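Local coordinates for protein endosialidase (Enterobacteria phage phi92, PDB 4HIZ) that cleaves polysialic acid internally as a phage endosialidase, acting on alpha-2,8 and alpha-2,9 linkages, at residues A[191-195]-A[223-227]; A[197-203]-A[242-248]; A[202-208]-A[235-241]. All coordinates share one frame; numbering follows the deposited sequence. Where two conformers were deposited one is given.

Overall arrangement
All three contacts involve one antiparallel sheet, contact 1 joining one of its strands to a loop, in a part of the chain that stands off from the propeller body, consistent with the inserted beta-barrel domain of related phage endosialidases. Strand 200-204 pairs with strand 240-244 in contacts 2 and 3, which share Thr202 and Ile203, and borders strand 192-194 of contact 1. The centres of contacts 1 and 2 lie about 7 Å apart; that of contact 3 is about 14 Å from the first and about 15 Å from the second. Contact 1 carries Thr224, Gly225 and Ser227 of the glycan pocket. In contact 2 the Arg247 side chain is about 6 Å from one of the sugars.

Contact 1 of 3, residues A[191-195]-A[223-227]; sequences GITIS and ATGVS. With SLB (N-acetyl-beta-neuraminic acid), chain D; SIA (N-acetyl-alpha-neuraminic acid), chain B.
Ile192 and Ala223 are the nearest CA pair, 7.0 Å apart, between strand 192-194 and a type II turn running from Ala223 to Val226, and no hydrogen bond crosses between the two. The turn is closed by its own bond, from Val226 N to Ala223 O (2.9 Å), and the positive phi of Gly225 (95°) suits the third position of such a turn. Contact with the strand is mainly between apolar side chains, with one backbone oxygen, Thr224 O, also touched. Ile192 and Ile194 both aim at the turn. With CG2 of Ile192 anti to the backbone N, this branch meets Ala223 CB at 3.7 Å, while its CD1 end and Val226 approach tip to tip. Ile194 instead slides past Val226 in the opposite direction, bringing its CD1 to 3.9 Å from Val226 CG2 and 3.7 Å from Thr224 O. The polar side of the turn serves the glycan. Gly225 N donates to carboxylate oxygen O1A of SLB at 2.8 Å, nearly straight at 165°. Ser227, with OG anti to the backbone N (chi1 169°), gives a 2.7 Å bond from OG to O1A of SIA. O9 of SLB lies 1.4 Å from C2 of SIA, a covalent alpha-2,9 linkage, so the loop grips both carboxylates of a disialic acid. Ser221 OG steadies the turn through Ala223 N and Val226 O. Strand 192-194 runs between strands 200-204 and 253-254, and its two isoleucines also pack on Ile203, Ala201, Ile253 and Trp260.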
loop_
_atom_site.group_PDB
_atom_site.type_symbol
_atom_site.label_atom_id
_atom_site.label_comp_id
_atom_site.label_asym_id
_atom_site.label_seq_id
_atom_site.Cartn_x
_atom_site.Cartn_y
_atom_site.Cartn_z
ATOM N N GLY A 191 2.707 35.081 30.421
ATOM C CA GLY A 191 1.863 34.184 31.183
ATOM C C GLY A 191 2.514 33.114 32.035
ATOM O O GLY A 191 1.792 32.338 32.690
ATOM N N ILE A 192 3.845 33.036 32.033
ATOM C CA ILE A 192 4.520 32.039 32.875
ATOM C C ILE A 192 5.259 32.718 34.013
ATOM O O ILE A 192 6.156 33.547 33.762
ATOM C CB ILE A 192 5.506 31.186 32.084
ATOM C CG1 ILE A 192 4.768 30.476 30.924
ATOM C CG2 ILE A 192 6.183 30.172 33.024
ATOM C CD1 ILE A 192 5.706 29.610 30.012
ATOM N N THR A 193 4.897 32.381 35.256
ATOM C CA THR A 193 5.547 33.007 36.418
ATOM C C THR A 193 5.997 31.945 37.415
ATOM O O THR A 193 5.294 30.932 37.634
ATOM C CB THR A 193 4.618 33.987 37.140
ATOM O OG1 THR A 193 3.370 33.356 37.408
ATOM C CG2 THR A 193 4.388 35.240 36.296
ATOM N N ILE A 194 7.165 32.181 38.011
ATOM C CA ILE A 194 7.697 31.322 39.072
ATOM C C ILE A 194 8.302 32.193 40.156
ATOM O O ILE A 194 9.111 33.065 39.840
ATOM C CB ILE A 194 8.820 30.418 38.537
ATOM C CG1 ILE A 194 8.367 29.740 37.229
ATOM C CG2 ILE A 194 9.169 29.330 39.584
ATOM C CD1 ILE A 194 9.479 29.097 36.434
ATOM N N SER A 195 7.960 31.940 41.419
ATOM C CA SER A 195 8.630 32.660 42.510
ATOM C C SER A 195 9.946 32.010 42.843
ATOM O O SER A 195 10.058 30.787 42.797
ATOM C CB SER A 195 7.757 32.682 43.768
ATOM O OG SER A 195 6.589 33.390 43.457
ATOM N N ALA A 223 11.380 30.775 30.464
ATOM C CA ALA A 223 11.262 30.548 31.910
ATOM C C ALA A 223 12.033 29.287 32.280
ATOM O O ALA A 223 11.621 28.168 31.936
ATOM C CB ALA A 223 9.793 30.403 32.312
ATOM N N THR A 224 13.158 29.470 32.961
ATOM C CA THR A 224 14.032 28.364 33.331
ATOM C C THR A 224 13.265 27.255 34.009
ATOM O O THR A 224 12.489 27.519 34.941
ATOM C CB THR A 224 15.122 28.834 34.277
ATOM O OG1 THR A 224 15.922 29.782 33.587
ATOM C CG2 THR A 224 16.015 27.669 34.669
ATOM N N GLY A 225 13.426 26.028 33.490
ATOM C CA GLY A 225 12.765 24.883 34.096
ATOM C C GLY A 225 11.438 24.511 33.458
ATOM O O GLY A 225 10.924 23.419 33.698
ATOM N N VAL A 226 10.870 25.419 32.677
ATOM C CA VAL A 226 9.610 25.156 31.986
ATOM C C VAL A 226 9.977 24.861 30.535
ATOM O O VAL A 226 10.146 25.769 29.719
ATOM C CB VAL A 226 8.613 26.323 32.084
ATOM C CG1 VAL A 226 7.281 25.967 31.361
ATOM C CG2 VAL A 226 8.346 26.643 33.557
ATOM N N SER A 227 10.107 23.581 30.222
ATOM C CA SER A 227 10.805 23.202 28.986
ATOM C C SER A 227 10.528 21.738 28.693
ATOM O O SER A 227 10.567 20.911 29.611
ATOM C CB SER A 227 12.325 23.414 29.176
ATOM O OG SER A 227 13.059 22.827 28.110
HETATM C C1 SLB D . 15.968 24.446 31.801
HETATM C C2 SLB D . 17.287 24.376 31.057
HETATM C C3 SLB D . 18.179 25.589 31.286
HETATM C C4 SLB D . 19.413 25.517 30.510
HETATM C C5 SLB D . 19.197 25.344 29.036
HETATM C C6 SLB D . 18.104 24.361 28.651
HETATM C C7 SLB D . 17.465 24.791 27.368
HETATM C C8 SLB D . 16.428 23.760 27.104
HETATM C C9 SLB D . 15.847 23.957 25.717
HETATM C C10 SLB D . 20.842 25.675 27.206
HETATM C C11 SLB D . 22.138 25.307 26.463
HETATM N N5 SLB D . 20.431 24.945 28.386
HETATM O O1A SLB D . 15.087 25.252 31.400
HETATM O O1B SLB D . 15.800 23.677 32.794
HETATM O O2 SLB D . 17.841 23.192 31.612
HETATM O O4 SLB D . 20.253 26.683 30.765
HETATM O O6 SLB D . 17.018 24.119 29.584
HETATM O O7 SLB D . 16.818 26.054 27.537
HETATM O O8 SLB D . 17.025 22.480 27.232
HETATM O O9 SLB D . 14.831 22.993 25.573
HETATM O O10 SLB D . 20.147 26.598 26.795
HETATM C C1 SIA B . 13.014 24.471 25.066
HETATM C C2 SIA B . 13.782 23.215 24.655
HETATM C C3 SIA B . 12.865 21.977 24.582
HETATM C C4 SIA B . 11.974 21.973 23.344
HETATM C C5 SIA B . 12.781 22.266 22.072
HETATM C C6 SIA B . 13.634 23.527 22.243
HETATM C C7 SIA B . 14.588 23.720 21.061
HETATM C C8 SIA B . 15.387 25.031 21.119
HETATM C C9 SIA B . 14.604 26.196 21.699
HETATM C C10 SIA B . 11.809 21.604 19.898
HETATM C C11 SIA B . 10.734 21.898 18.888
HETATM N N5 SIA B . 11.825 22.407 20.971
HETATM O O1A SIA B . 12.271 24.374 26.062
HETATM O O1B SIA B . 13.123 25.554 24.441
HETATM O O4 SIA B . 11.330 20.683 23.220
HETATM O O6 SIA B . 14.456 23.451 23.413
HETATM O O7 SIA B . 15.529 22.639 21.124
HETATM O O8 SIA B . 16.535 24.818 21.938
HETATM O O9 SIA B . 15.073 26.538 23.021
HETATM O O10 SIA B . 12.627 20.694 19.744
#

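Contact 2 of 3, residues A[197-203]-A[242-248]; sequences GSTTATI and TVTLARA
Ala201, Val243 and Leu245 form the apolar centre of this antiparallel strand pair, where 200-203 and 242-244 run at 154° in a sheet consistent with the beta-barrel domain of related endosialidases. Ala201 CB lies 3.9 Å from Val243 CG2 and 4.1 Å from Leu245 CD2. With CG1 anti to the carbonyl carbon (chi1 -62°), Val243 places CG2 between its backbone N and carbonyl carbon, toward the alanine. Ile194 and Val226 extend the same apolar face. Ala201 and Val243 are also the hydrogen-bonded pair of the register: Ala201 N donates to Val243 O at 3.0 Å, and Val243 N returns a bond to Ala201 O at 3.1 Å. The other face carries threonines, whose side chains cross at an angle. Thr242 CG2 meets Thr200 CG2 at 3.7 Å and also touches Thr202 OG1, whereas the hydroxyl of Thr242 is hydrogen-bonded to Ser234. Past the end of the strands the pairing continues, as Leu245 N reaches Thr199 O at 2.8 Å. Farther out, Thr199 CG2 lies against the backbone of Ala248, whose CB in turn touches Gly197 O. At this polar edge Ser198 makes an ST turn, its OG accepting from Thr200 N at 2.9 Å.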
loop_
_atom_site.group_PDB
_atom_site.type_symbol
_atom_site.label_atom_id
_atom_site.label_comp_id
_atom_site.label_asym_id
_atom_site.label_seq_id
_atom_site.Cartn_x
_atom_site.Cartn_y
_atom_site.Cartn_z
ATOM N N GLY A 197 12.723 30.206 44.718
ATOM C CA GLY A 197 12.605 29.241 45.799
ATOM C C GLY A 197 11.489 28.221 45.591
ATOM O O GLY A 197 11.409 27.216 46.319
ATOM N N SER A 198 10.604 28.480 44.632
ATOM C CA SER A 198 9.465 27.591 44.384
ATOM C C SER A 198 9.739 26.551 43.309
ATOM O O SER A 198 10.474 26.813 42.358
ATOM C CB SER A 198 8.261 28.417 43.934
ATOM O OG SER A 198 7.117 27.584 43.749
ATOM N N THR A 199 9.108 25.392 43.428
ATOM C CA THR A 199 9.110 24.428 42.324
ATOM C C THR A 199 7.796 24.456 41.553
ATOM O O THR A 199 7.530 23.565 40.768
ATOM C CB THR A 199 9.305 22.988 42.814
ATOM O OG1 THR A 199 8.258 22.651 43.745
ATOM C CG2 THR A 199 10.674 22.808 43.473
ATOM N N THR A 200 6.961 25.461 41.777
ATOM C CA THR A 200 5.691 25.543 41.046
ATOM C C THR A 200 5.769 26.644 40.008
ATOM O O THR A 200 6.044 27.790 40.354
ATOM C CB THR A 200 4.548 25.905 41.990
ATOM O OG1 THR A 200 4.489 24.937 43.032
ATOM C CG2 THR A 200 3.220 25.933 41.251
ATOM N N ALA A 201 5.520 26.317 38.746
ATOM C CA ALA A 201 5.413 27.355 37.720
ATOM C C ALA A 201 3.935 27.514 37.400
ATOM O O ALA A 201 3.240 26.528 37.174
ATOM C CB ALA A 201 6.210 26.969 36.446
ATOM N N THR A 202 3.450 28.747 37.388
ATOM C CA THR A 202 2.059 29.009 37.039
ATOM C C THR A 202 1.981 29.415 35.582
ATOM O O THR A 202 2.738 30.283 35.143
ATOM C CB THR A 202 1.510 30.112 37.959
ATOM O OG1 THR A 202 1.603 29.641 39.304
ATOM C CG2 THR A 202 0.065 30.428 37.611
ATOM N N ILE A 203 1.094 28.756 34.837
ATOM C CA ILE A 203 0.958 28.981 33.417
ATOM C C ILE A 203 -0.425 29.501 33.083
ATOM O O ILE A 203 -1.427 28.836 33.348
ATOM C CB ILE A 203 1.106 27.659 32.659
ATOM C CG1 ILE A 203 2.262 26.796 33.224
ATOM C CG2 ILE A 203 1.169 27.920 31.149
ATOM C CD1 ILE A 203 3.639 27.396 33.097
ATOM N N THR A 242 -0.767 24.729 36.708
ATOM C CA THR A 242 0.641 24.725 37.110
ATOM C C THR A 242 1.348 23.453 36.646
ATOM O O THR A 242 0.716 22.428 36.346
ATOM C CB THR A 242 0.817 24.805 38.649
ATOM O OG1 THR A 242 0.338 23.584 39.248
ATOM C CG2 THR A 242 0.103 26.071 39.241
ATOM N N VAL A 243 2.671 23.535 36.642
ATOM C CA VAL A 243 3.543 22.385 36.414
ATOM C C VAL A 243 4.612 22.421 37.511
ATOM O O VAL A 243 4.914 23.499 38.084
ATOM C CB VAL A 243 4.186 22.383 34.982
ATOM C CG1 VAL A 243 3.088 22.304 33.915
ATOM C CG2 VAL A 243 5.076 23.623 34.730
ATOM N N THR A 244 5.174 21.265 37.816
ATOM C CA THR A 244 6.225 21.190 38.823
ATOM C C THR A 244 7.624 21.108 38.211
ATOM O O THR A 244 7.873 20.276 37.345
ATOM C CB THR A 244 6.009 19.965 39.707
ATOM O OG1 THR A 244 4.716 20.051 40.303
ATOM C CG2 THR A 244 7.051 19.900 40.831
ATOM N N LEU A 245 8.530 21.970 38.681
ATOM C CA LEU A 245 9.903 22.049 38.207
ATOM C C LEU A 245 10.760 20.973 38.841
ATOM O O LEU A 245 10.519 20.573 39.974
ATOM C CB LEU A 245 10.495 23.417 38.577
ATOM C CG LEU A 245 9.731 24.659 38.114
ATOM C CD1 LEU A 245 10.488 25.932 38.515
ATOM C CD2 LEU A 245 9.521 24.630 36.606
ATOM N N ALA A 246 11.789 20.538 38.120
ATOM C CA ALA A 246 12.711 19.528 38.620
ATOM C C ALA A 246 13.543 20.075 39.779
ATOM O O ALA A 246 13.977 19.325 40.650
ATOM C CB ALA A 246 13.609 19.026 37.492
ATOM N N ARG A 247 13.782 21.381 39.787
ATOM C CA ARG A 247 14.425 22.001 40.941
ATOM C C ARG A 247 13.919 23.421 41.163
ATOM O O ARG A 247 13.400 24.044 40.242
ATOM C CB ARG A 247 15.947 21.959 40.822
ATOM C CG ARG A 247 16.497 22.543 39.576
ATOM C CD ARG A 247 18.002 22.259 39.489
ATOM N NE ARG A 247 18.680 23.117 38.525
ATOM C CZ ARG A 247 19.299 24.252 38.840
ATOM N NH1 ARG A 247 19.326 24.670 40.100
ATOM N NH2 ARG A 247 19.892 24.970 37.896
ATOM N N ALA A 248 14.054 23.911 42.392
ATOM C CA ALA A 248 13.512 25.213 42.763
ATOM C C ALA A 248 14.131 26.331 41.934
ATOM O O ALA A 248 15.345 26.327 41.661
ATOM C CB ALA A 248 13.744 25.486 44.257
#

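Contact 3 of 3, residues A[202-208]-A[235-241]; sequences TIVLKKH and VINKDTF. With EDO (1,2-ethanediol), chain K.
Ile203 and Phe241 form a hydrogen-bonded antiparallel pair, with Ile203 N donating to Phe241 O at 2.8 Å and Phe241 N donating back to Ile203 O. Leu205 N continues the pairing to Asp239 O. In the same pair Ile203 CB sits over one face of the Phe241 ring, 3.8 Å from its centroid. The ring in turn points its edge at one face of His208 in a T-shaped stack, planes at 64°, while an ethanediol, probably from the crystallisation liquor, lies over the opposite face and donates from O2 to Lys238 O. His208 NE2 donates to Asn237 O at 3.2 Å, tilted 26° out of the imidazole plane, and has a weak bond to Thr240 O; ND1 is paired with Leu210 N. Asp239 OD1 is gripped twice: Lys207 N donates to its anti lone pair at 2.9 Å, and Lys207 NZ to its syn lone pair in a salt bridge of 2.7 Å. Bends at chi2 and chi4 fold the lysine back to allow this. OD2 receives two waters that both contact Lys206 NZ, one of them weakly. Both lysines are modelled in two conformers, so these NZ contacts hold for one copy and the bond from Lys207 N is surer. The hairpin is fixed by Asn237 OD1, which accepts from Asp239 N (2.9 Å, an Asx turn) and Thr240 OG1 (2.7 Å) on opposite faces of its plane. Thr240 O takes Ile236 N and Asn237 N together, a classic beta bulge. With ND1 accepting and NE2 donating, His208 is consistent with a neutral, NE2-protonated ring, while Lys207 N and, in that conformer, Lys207 NZ would favour an ionised Asp239.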
loop_
_atom_site.group_PDB
_atom_site.type_symbol
_atom_site.label_atom_id
_atom_site.label_comp_id
_atom_site.label_asym_id
_atom_site.label_seq_id
_atom_site.Cartn_x
_atom_site.Cartn_y
_atom_site.Cartn_z
ATOM N N THR A 202 3.450 28.747 37.388
ATOM C CA THR A 202 2.059 29.009 37.039
ATOM C C THR A 202 1.981 29.415 35.582
ATOM O O THR A 202 2.738 30.283 35.143
ATOM C CB THR A 202 1.510 30.112 37.959
ATOM O OG1 THR A 202 1.603 29.641 39.304
ATOM C CG2 THR A 202 0.065 30.428 37.611
ATOM N N ILE A 203 1.094 28.756 34.837
ATOM C CA ILE A 203 0.958 28.981 33.417
ATOM C C ILE A 203 -0.425 29.501 33.083
ATOM O O ILE A 203 -1.427 28.836 33.348
ATOM C CB ILE A 203 1.106 27.659 32.659
ATOM C CG1 ILE A 203 2.262 26.796 33.224
ATOM C CG2 ILE A 203 1.169 27.920 31.149
ATOM C CD1 ILE A 203 3.639 27.396 33.097
ATOM N N VAL A 204 -0.474 30.682 32.482
ATOM C CA VAL A 204 -1.727 31.209 31.970
ATOM C C VAL A 204 -1.880 30.799 30.508
ATOM O O VAL A 204 -1.018 31.041 29.661
ATOM C CB VAL A 204 -1.794 32.736 32.100
ATOM C CG1 VAL A 204 -3.078 33.261 31.448
ATOM C CG2 VAL A 204 -1.740 33.132 33.570
ATOM N N LEU A 205 -2.966 30.111 30.223
ATOM C CA LEU A 205 -3.250 29.680 28.865
ATOM C C LEU A 205 -4.776 29.589 28.766
ATOM O O LEU A 205 -5.403 28.733 29.398
ATOM C CB LEU A 205 -2.586 28.319 28.631
ATOM C CG LEU A 205 -2.557 27.775 27.221
ATOM C CD1 LEU A 205 -1.572 28.599 26.382
ATOM C CD2 LEU A 205 -2.125 26.308 27.251
ATOM N N LYS A 206 -5.382 30.476 27.980
ATOM C CA LYS A 206 -6.840 30.611 28.009
ATOM C C LYS A 206 -7.566 29.348 27.556
ATOM O O LYS A 206 -7.207 28.741 26.566
ATOM C CB LYS A 206 -7.298 31.833 27.208
ATOM C CG LYS A 206 -6.904 33.168 27.876
ATOM C CD LYS A 206 -7.726 34.340 27.338
ATOM C CE LYS A 206 -7.208 35.689 27.829
ATOM N NZ LYS A 206 -7.495 35.952 29.273
ATOM N N LYS A 207 -8.561 28.950 28.341
ATOM C CA LYS A 207 -9.428 27.812 28.033
ATOM C C LYS A 207 -8.618 26.568 27.681
ATOM O O LYS A 207 -8.843 25.902 26.678
ATOM C CB LYS A 207 -10.437 28.180 26.936
ATOM C CG LYS A 207 -11.270 29.425 27.261
ATOM C CD LYS A 207 -11.777 29.420 28.722
ATOM C CE LYS A 207 -12.494 30.719 29.087
ATOM N NZ LYS A 207 -11.568 31.888 29.258
ATOM N N HIS A 208 -7.665 26.241 28.542
ATOM C CA HIS A 208 -6.715 25.167 28.227
ATOM C C HIS A 208 -7.345 23.761 28.198
ATOM O O HIS A 208 -6.856 22.861 27.492
ATOM C CB HIS A 208 -5.514 25.232 29.189
ATOM C CG HIS A 208 -5.901 25.214 30.634
ATOM N ND1 HIS A 208 -6.283 24.056 31.285
ATOM C CD2 HIS A 208 -5.975 26.212 31.558
ATOM C CE1 HIS A 208 -6.573 24.343 32.548
ATOM N NE2 HIS A 208 -6.400 25.642 32.733
ATOM N N VAL A 235 -4.762 22.548 38.535
ATOM C CA VAL A 235 -5.541 23.472 37.735
ATOM C C VAL A 235 -6.118 24.528 38.664
ATOM O O VAL A 235 -6.792 24.219 39.650
ATOM C CB VAL A 235 -6.665 22.757 36.959
ATOM C CG1 VAL A 235 -7.490 23.768 36.163
ATOM C CG2 VAL A 235 -6.034 21.725 36.014
ATOM N N ILE A 236 -5.831 25.778 38.341
ATOM C CA ILE A 236 -6.266 26.879 39.186
ATOM C C ILE A 236 -7.601 27.451 38.736
ATOM O O ILE A 236 -8.476 27.716 39.573
ATOM C CB ILE A 236 -5.194 27.944 39.208
ATOM C CG1 ILE A 236 -3.948 27.378 39.889
ATOM C CG2 ILE A 236 -5.670 29.192 39.963
ATOM C CD1 ILE A 236 -2.751 28.316 39.807
ATOM N N ASN A 237 -7.776 27.627 37.426
ATOM C CA ASN A 237 -9.057 28.105 36.917
ATOM C C ASN A 237 -9.127 27.793 35.425
ATOM O O ASN A 237 -8.219 27.111 34.912
ATOM C CB ASN A 237 -9.307 29.599 37.294
ATOM C CG ASN A 237 -8.279 30.553 36.692
ATOM O OD1 ASN A 237 -7.752 30.334 35.597
ATOM N ND2 ASN A 237 -7.993 31.628 37.415
ATOM N N LYS A 238 -10.171 28.266 34.739
ATOM C CA LYS A 238 -10.328 27.960 33.301
ATOM C C LYS A 238 -9.120 28.364 32.475
ATOM O O LYS A 238 -8.910 27.793 31.406
ATOM C CB LYS A 238 -11.552 28.649 32.703
ATOM C CG LYS A 238 -12.878 28.291 33.353
ATOM C CD LYS A 238 -14.024 29.117 32.768
ATOM C CE LYS A 238 -15.373 28.741 33.402
ATOM N NZ LYS A 238 -16.487 29.602 32.898
ATOM N N ASP A 239 -8.354 29.361 32.945
ATOM C CA ASP A 239 -7.265 29.900 32.133
ATOM C C ASP A 239 -5.880 29.701 32.724
ATOM O O ASP A 239 -4.909 30.262 32.195
ATOM C CB ASP A 239 -7.439 31.408 31.876
ATOM C CG ASP A 239 -8.751 31.750 31.211
ATOM O OD1 ASP A 239 -9.207 31.008 30.329
ATOM O OD2 ASP A 239 -9.334 32.786 31.586
ATOM N N THR A 240 -5.765 28.926 33.790
ATOM C CA THR A 240 -4.506 28.852 34.532
ATOM C C THR A 240 -4.258 27.456 35.096
ATOM O O THR A 240 -5.163 26.833 35.700
ATOM C CB THR A 240 -4.575 29.807 35.755
ATOM O OG1 THR A 240 -5.189 31.039 35.361
ATOM C CG2 THR A 240 -3.181 30.072 36.309
ATOM N N PHE A 241 -3.032 26.971 34.945
ATOM C CA PHE A 241 -2.662 25.704 35.564
ATOM C C PHE A 241 -1.242 25.784 36.063
ATOM O O PHE A 241 -0.571 26.788 35.854
ATOM C CB PHE A 241 -2.850 24.509 34.590
ATOM C CG PHE A 241 -1.955 24.548 33.359
ATOM C CD1 PHE A 241 -2.313 25.313 32.251
ATOM C CD2 PHE A 241 -0.765 23.814 33.318
ATOM C CE1 PHE A 241 -1.503 25.351 31.099
ATOM C CE2 PHE A 241 0.066 23.836 32.163
ATOM C CZ PHE A 241 -0.293 24.609 31.063
HETATM C C1 EDO K . -11.281 24.061 32.452
HETATM O O1 EDO K . -12.098 25.236 32.553
HETATM C C2 EDO K . -9.841 24.427 32.118
HETATM O O2 EDO K . -9.730 25.214 30.913
HETATM O O HOH W 1 -10.358 34.443 29.515
HETATM O O HOH W 2 -7.393 34.872 32.184
#